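Local coordinates for japanin (Rhipicephalus appendiculatus, PDB 4BOE), which binds cholesterol in a lipocalin pocket and, as a secreted tick salivary protein, modulates host immunity by blocking dendritic cell differentiation from monocytes, at residues A[78-81]-A[82-86]. Residues are numbered along the deposited sequence; the frame is centred on the assembly and turned at random.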
# COMPACT_ATOMS: atom_id res chain seq x y z
N ALA A 78 6.55 10.72 4.21
CA ALA A 78 5.16 11.03 3.98
C ALA A 78 4.84 12.47 4.35
O ALA A 78 5.44 13.04 5.27
CB ALA A 78 4.26 10.09 4.76
N SER A 79 3.86 13.05 3.64
CA SER A 79 3.39 14.39 3.95
C SER A 79 2.88 14.43 5.39
O SER A 79 2.53 13.42 6.02
CB SER A 79 2.27 14.80 3.00
OG SER A 79 1.11 14.03 3.26
N ASP A 80 2.83 15.62 5.93
CA ASP A 80 2.33 15.85 7.28
C ASP A 80 0.90 15.30 7.43
O ASP A 80 0.58 14.67 8.44
CB ASP A 80 2.38 17.35 7.56
CG ASP A 80 1.97 17.69 8.96
OD1 ASP A 80 0.76 17.66 9.24
OD2 ASP A 80 2.87 17.92 9.79
N TYR A 81 0.06 15.53 6.42
CA TYR A 81 -1.32 15.04 6.43
C TYR A 81 -1.37 13.51 6.54
O TYR A 81 -2.14 12.98 7.33
CB TYR A 81 -2.05 15.50 5.12
CG TYR A 81 -3.53 15.19 5.13
CD1 TYR A 81 -4.00 13.93 4.81
CD2 TYR A 81 -4.45 16.14 5.56
CE1 TYR A 81 -5.34 13.59 4.96
CE2 TYR A 81 -5.81 15.85 5.62
CZ TYR A 81 -6.26 14.58 5.30
OH TYR A 81 -7.60 14.31 5.44
N VAL A 82 -0.58 12.80 5.70
CA VAL A 82 -0.53 11.34 5.66
C VAL A 82 0.07 10.77 6.96
O VAL A 82 -0.40 9.76 7.47
CB VAL A 82 0.22 10.85 4.40
CG1 VAL A 82 0.53 9.35 4.47
CG2 VAL A 82 -0.57 11.19 3.13
N ARG A 83 1.10 11.43 7.50
CA ARG A 83 1.69 11.02 8.79
C ARG A 83 0.72 11.26 9.95
O ARG A 83 0.57 10.41 10.82
CB ARG A 83 3.00 11.78 9.03
CG ARG A 83 4.10 11.32 8.11
CD ARG A 83 5.45 11.92 8.48
NE ARG A 83 5.59 13.30 8.00
CZ ARG A 83 5.60 14.40 8.76
NH1 ARG A 83 5.45 14.32 10.08
NH2 ARG A 83 5.75 15.60 8.20
N ASP A 84 0.04 12.41 9.94
CA ASP A 84 -0.91 12.79 10.99
C ASP A 84 -2.18 11.88 10.99
O ASP A 84 -2.60 11.41 12.05
CB ASP A 84 -1.32 14.29 10.79
CG ASP A 84 -2.14 14.96 11.87
OD1 ASP A 84 -2.30 14.35 12.95
OD2 ASP A 84 -2.58 16.12 11.65
N ASN A 85 -2.79 11.67 9.83
CA ASN A 85 -4.08 10.97 9.75
C ASN A 85 -4.10 9.48 9.32
O ASN A 85 -5.06 8.79 9.64
CB ASN A 85 -4.98 11.76 8.77
CG ASN A 85 -5.50 13.08 9.38
OD1 ASN A 85 -5.89 13.15 10.55
ND2 ASN A 85 -5.41 14.17 8.65
N LEU A 86 -3.11 9.00 8.55
CA LEU A 86 -3.12 7.62 8.06
C LEU A 86 -2.03 6.77 8.69
O LEU A 86 -1.90 5.60 8.34
CB LEU A 86 -3.06 7.64 6.52
CG LEU A 86 -4.32 8.26 5.88
CD1 LEU A 86 -4.11 8.56 4.49
CD2 LEU A 86 -5.53 7.35 6.02
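Ser79 caps the short helix 80-85 by accepting a hydrogen bond from the backbone N of Val82 on its OG, 3.2 Å away and nearly straight at 164°. Its first torsion of 69° sets OG between its own N and carbonyl carbon, from where the hydroxyl reaches forward to that N-H, three residues on; serine suits an N-cap because its short side chain can take up a first-turn N-H that lacks a preceding helical turn to supply a carbonyl. The inner side is close-packed. Val82 CG2 lies 3.3 Å from Ser79 OG, while its other branch, CG1, meets Ala78 CB at 3.8 Å, and both Ala78 and Val82 also touch Ala88. Val82 and Leu86, one turn apart and joined by a backbone bond from Leu86 N to Val82 O, are buried against Leu45 of strand 40-49. In this lipocalin barrel the helix lies between strands 73-78 and 91-98; Leu86 lines the cholesterol pocket, near the cholesterol-binding Glu23. The outer side is polar and exposed to solvent. Arg83 bends at its third torsion so that NE donates a hydrogen bond to Ala78 O, 2.7 Å away, which lies at the edge of the guanidinium, in its plane, although NE sits above the carbonyl plane. One guanidinium face covers Asp80 CA, and the Asp80 carboxylate stands almost perpendicular to it; OD2 and Arg83 NH2, 4.0 Å apart, share only a charge attraction. Further along, Asn85 holds ND2 3.4 Å above one face of the Tyr81 ring, towards its rim, with amide and ring planes 67° apart. Tyr81, whose side chain also touches Tyr47 of strand 40-49, suits this exposed border because it combines an aromatic face for Asn85 with a polar hydroxyl.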